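Local coordinates for protein B-N-acetylhexosaminidase (Streptomyces plicatus, PDB 5FD0) that hydrolyses terminal N-acetyl-D-hexosamine residues from the non-reducing ends of beta-N-acetylhexosaminides, as a family 20 glycoside hydrolase, at residues V348-L353 with Q365-D370. Residues are numbered along the deposited sequence; the frame is centred on the assembly and turned at random.
With NAG (2-acetamido-2-deoxy-beta-D-glucopyranose), chain B.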
ATOM      1  N   VAL A 348      13.689   5.143  -6.294  1.00 17.66           N
ATOM      2  CA  VAL A 348      13.471   4.658  -4.945  1.00 14.64           C
ATOM      3  C   VAL A 348      14.299   3.386  -4.825  1.00 15.53           C
ATOM      4  O   VAL A 348      14.393   2.611  -5.780  1.00 16.01           O
ATOM      5  CB  VAL A 348      11.987   4.369  -4.632  1.00 18.29           C
ATOM      6  CG1 VAL A 348      11.820   3.965  -3.176  1.00 16.63           C
ATOM      7  CG2 VAL A 348      11.097   5.598  -4.966  1.00 19.36           C
ATOM      8  N   GLY A 349      14.923   3.182  -3.668  1.00 17.24           N
ATOM      9  CA  GLY A 349      15.605   1.925  -3.401  1.00 18.57           C
ATOM     10  C   GLY A 349      15.473   1.561  -1.940  1.00 15.39           C
ATOM     11  O   GLY A 349      15.118   2.392  -1.107  1.00 16.88           O
ATOM     12  N   TRP A 350      15.744   0.296  -1.638  1.00 16.67           N
ATOM     13  CA  TRP A 350      15.875  -0.072  -0.235  1.00 13.85           C
ATOM     14  C   TRP A 350      17.085   0.667   0.370  1.00 14.50           C
ATOM     15  O   TRP A 350      17.942   1.189  -0.345  1.00 15.63           O
ATOM     16  CB  TRP A 350      15.996  -1.588  -0.104  1.00 13.37           C
ATOM     17  CG  TRP A 350      14.778  -2.354  -0.677  1.00 14.65           C
ATOM     18  CD1 TRP A 350      14.723  -3.020  -1.858  1.00 16.83           C
ATOM     19  CD2 TRP A 350      13.492  -2.506  -0.076  1.00 13.98           C
ATOM     20  NE1 TRP A 350      13.482  -3.578  -2.039  1.00 15.43           N
ATOM     21  CE2 TRP A 350      12.706  -3.283  -0.959  1.00 13.78           C
ATOM     22  CE3 TRP A 350      12.930  -2.089   1.138  1.00 16.05           C
ATOM     23  CZ2 TRP A 350      11.387  -3.640  -0.671  1.00 14.92           C
ATOM     24  CZ3 TRP A 350      11.628  -2.455   1.431  1.00 14.98           C
ATOM     25  CH2 TRP A 350      10.869  -3.223   0.524  1.00 15.04           C
ATOM     26  N   HIS A 351      17.125   0.753   1.701  1.00 18.65           N
ATOM     27  CA  HIS A 351      18.067   1.689   2.346  1.00 17.12           C
ATOM     28  C   HIS A 351      19.532   1.275   2.192  1.00 19.29           C
ATOM     29  O   HIS A 351      20.423   2.084   2.492  1.00 18.78           O
ATOM     30  CB  HIS A 351      17.703   1.897   3.833  1.00 17.21           C
ATOM     31  CG  HIS A 351      18.029   0.734   4.723  1.00 19.85           C
ATOM     32  ND1 HIS A 351      17.089  -0.197   5.107  1.00 15.33           N
ATOM     33  CD2 HIS A 351      19.192   0.361   5.314  1.00 16.86           C
ATOM     34  CE1 HIS A 351      17.654  -1.091   5.900  1.00 17.72           C
ATOM     35  NE2 HIS A 351      18.935  -0.783   6.029  1.00 17.17           N
ATOM     36  N   GLN A 352      19.807   0.080   1.664  1.00 18.81           N
ATOM     37  CA  GLN A 352      21.162  -0.240   1.223  1.00 16.94           C
ATOM     38  C   GLN A 352      21.672   0.789   0.215  1.00 21.39           C
ATOM     39  O   GLN A 352      22.879   1.019   0.121  1.00 17.61           O
ATOM     40  CB  GLN A 352      21.226  -1.644   0.616  1.00 16.28           C
ATOM     41  CG  GLN A 352      21.134  -2.774   1.608  1.00 19.17           C
ATOM     42  CD  GLN A 352      19.796  -2.822   2.307  1.00 22.42           C
ATOM     43  OE1 GLN A 352      18.741  -2.649   1.692  1.00 16.55           O
ATOM     44  NE2 GLN A 352      19.834  -3.014   3.609  1.00 19.89           N
ATOM     45  N   LEU A 353      20.772   1.439  -0.523  1.00 15.97           N
ATOM     46  CA  LEU A 353      21.188   2.466  -1.476  1.00 18.62           C
ATOM     47  C   LEU A 353      21.877   3.636  -0.775  1.00 19.41           C
ATOM     48  O   LEU A 353      22.694   4.335  -1.393  1.00 19.17           O
ATOM     49  CB  LEU A 353      19.979   2.953  -2.270  1.00 15.45           C
ATOM     50  CG  LEU A 353      20.200   3.962  -3.378  1.00 16.79           C
ATOM     51  CD1 LEU A 353      21.159   3.430  -4.411  1.00 23.49           C
ATOM     52  CD2 LEU A 353      18.894   4.315  -4.047  1.00 20.34           C
ATOM     53  N   GLN A 365      13.988   3.337   1.270  1.00 18.25           N
ATOM     54  CA  GLN A 365      13.001   2.641   2.077  1.00 19.86           C
ATOM     55  C   GLN A 365      13.749   1.857   3.151  1.00 15.97           C
ATOM     56  O   GLN A 365      14.450   0.876   2.851  1.00 15.89           O
ATOM     57  CB  GLN A 365      12.146   1.729   1.196  1.00 15.30           C
ATOM     58  CG  GLN A 365      11.079   1.005   1.972  1.00 21.45           C
ATOM     59  CD  GLN A 365      10.061   0.306   1.083  1.00 20.53           C
ATOM     60  OE1 GLN A 365      10.116   0.361  -0.158  1.00 14.43           O
ATOM     61  NE2 GLN A 365       9.135  -0.366   1.722  1.00 16.80           N
ATOM     62  N   TYR A 366      13.584   2.291   4.391  1.00 15.73           N
ATOM     63  CA  TYR A 366      14.290   1.736   5.540  1.00 17.71           C
ATOM     64  C   TYR A 366      13.505   0.547   6.078  1.00 16.77           C
ATOM     65  O   TYR A 366      12.374   0.702   6.556  1.00 15.87           O
ATOM     66  CB  TYR A 366      14.462   2.784   6.640  1.00 19.15           C
ATOM     67  CG  TYR A 366      15.173   2.232   7.846  1.00 18.45           C
ATOM     68  CD1 TYR A 366      16.559   2.055   7.835  1.00 19.84           C
ATOM     69  CD2 TYR A 366      14.479   1.876   8.993  1.00 19.44           C
ATOM     70  CE1 TYR A 366      17.216   1.531   8.932  1.00 19.74           C
ATOM     71  CE2 TYR A 366      15.145   1.354  10.094  1.00 21.37           C
ATOM     72  CZ  TYR A 366      16.515   1.192  10.046  1.00 19.55           C
ATOM     73  OH  TYR A 366      17.176   0.681  11.138  1.00 24.03           O
ATOM     74  N   TRP A 367      14.108  -0.634   5.992  1.00 14.68           N
ATOM     75  CA  TRP A 367      13.522  -1.860   6.499  1.00 14.36           C
ATOM     76  C   TRP A 367      14.305  -2.448   7.675  1.00 18.60           C
ATOM     77  O   TRP A 367      14.170  -3.641   7.980  1.00 16.82           O
ATOM     78  CB  TRP A 367      13.384  -2.859   5.354  1.00 15.23           C
ATOM     79  CG  TRP A 367      14.638  -3.271   4.668  1.00 15.71           C
ATOM     80  CD1 TRP A 367      15.390  -2.535   3.772  1.00 16.73           C
ATOM     81  CD2 TRP A 367      15.255  -4.567   4.735  1.00 14.86           C
ATOM     82  NE1 TRP A 367      16.447  -3.299   3.311  1.00 15.54           N
ATOM     83  CE2 TRP A 367      16.379  -4.545   3.878  1.00 16.12           C
ATOM     84  CE3 TRP A 367      14.964  -5.743   5.430  1.00 17.17           C
ATOM     85  CZ2 TRP A 367      17.230  -5.649   3.740  1.00 19.38           C
ATOM     86  CZ3 TRP A 367      15.802  -6.835   5.271  1.00 20.53           C
ATOM     87  CH2 TRP A 367      16.916  -6.779   4.437  1.00 19.63           C
ATOM     88  N   GLY A 368      15.080  -1.626   8.378  1.00 17.70           N
ATOM     89  CA  GLY A 368      15.793  -2.091   9.545  1.00 13.60           C
ATOM     90  C   GLY A 368      14.885  -2.339  10.727  1.00 20.80           C
ATOM     91  O   GLY A 368      13.655  -2.310  10.647  1.00 19.63           O
ATOM     92  N   LEU A 369      15.527  -2.648  11.853  1.00 16.82           N
ATOM     93  CA  LEU A 369      14.831  -3.115  13.045  1.00 15.67           C
ATOM     94  C   LEU A 369      15.396  -2.408  14.276  1.00 18.60           C
ATOM     95  O   LEU A 369      16.445  -1.765  14.217  1.00 17.26           O
ATOM     96  CB  LEU A 369      14.975  -4.623  13.235  1.00 22.17           C
ATOM     97  CG  LEU A 369      14.565  -5.609  12.155  1.00 23.91           C
ATOM     98  CD1 LEU A 369      15.513  -5.590  11.006  1.00 28.53           C
ATOM     99  CD2 LEU A 369      14.551  -6.993  12.764  1.00 23.00           C
ATOM    100  N   ASP A 370      14.692  -2.541  15.408  1.00 19.08           N
ATOM    101  CA  ASP A 370      15.225  -2.008  16.668  1.00 23.18           C
ATOM    102  C   ASP A 370      16.682  -2.397  16.857  1.00 24.77           C
ATOM    103  O   ASP A 370      17.515  -1.568  17.242  1.00 27.74           O
ATOM    104  CB  ASP A 370      14.437  -2.529  17.863  1.00 20.74           C
ATOM    105  CG  ASP A 370      13.171  -1.774  18.113  1.00 22.13           C
ATOM    106  OD1 ASP A 370      12.768  -0.910  17.303  1.00 23.91           O
ATOM    107  OD2 ASP A 370      12.555  -2.085  19.149  1.00 29.74           O
TER
HETATM  108  C1  NAG B 601      13.840  -9.714   3.622  1.00 23.34           C
HETATM  109  C2  NAG B 601      13.929  -9.608   2.088  1.00 19.90           C
HETATM  110  C3  NAG B 601      12.691 -10.012   1.335  1.00 19.32           C
HETATM  111  C4  NAG B 601      12.010 -11.199   1.919  1.00 21.15           C
HETATM  112  C5  NAG B 601      11.672 -10.766   3.334  1.00 18.03           C
HETATM  113  C6  NAG B 601      10.769 -11.688   4.089  1.00 24.21           C
HETATM  114  C7  NAG B 601      13.589  -7.167   2.085  1.00 17.34           C
HETATM  115  C8  NAG B 601      14.036  -5.819   1.572  1.00 17.01           C
HETATM  116  N2  NAG B 601      14.286  -8.247   1.684  1.00 20.03           N
HETATM  117  O1  NAG B 601      15.061 -10.123   4.091  1.00 26.24           O
HETATM  118  O3  NAG B 601      13.057 -10.348  -0.030  1.00 18.14           O
HETATM  119  O4  NAG B 601      10.843 -11.503   1.162  1.00 21.94           O
HETATM  120  O5  NAG B 601      12.914 -10.692   4.081  1.00 25.56           O
HETATM  121  O6  NAG B 601      10.391 -11.103   5.313  1.00 18.21           O
HETATM  122  O7  NAG B 601      12.654  -7.242   2.818  1.00 17.20           O
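Trp350 turns the edge of its six-membered ring to the face of Trp367, a T-shaped pair with planes at 75°. The NAG acetamide methyl lies over one face of each indole, with C8 3.7 Å from Trp350 CD2 and 3.5 Å from Trp367 CE2. The opposite face of Trp350 carries the amide of Gln365, and that of Trp367 meets His351. Tyr366 CD1 lies over a face of His351, 3.6 Å from ND1. At the edge of Trp367, NE1 donates to a lone pair of Gln352 OE1 at 2.9 Å, nearly straight at 167°. Gln352 reaches it by bending at chi2 (65°). Trp367 N donates to His351 ND1 at 3.1 Å, tilted from the imidazole plane. His351 NE2 is bonded to Glu376, so both ring nitrogens are held. Parallel strands 346-350 and 363-366 of the catalytic TIM barrel pair here through Gln365 N and Gly349 O (2.8 Å). Glu250 holds Trp350 NE1, and His315 binds Gln365 OE1. The contact therefore forms part of the sugar site at the C-terminal ends of these barrel strands. Its chemistry implies an apolar seat for the acetamide methyl, with hydrogen bonds fixing both indoles.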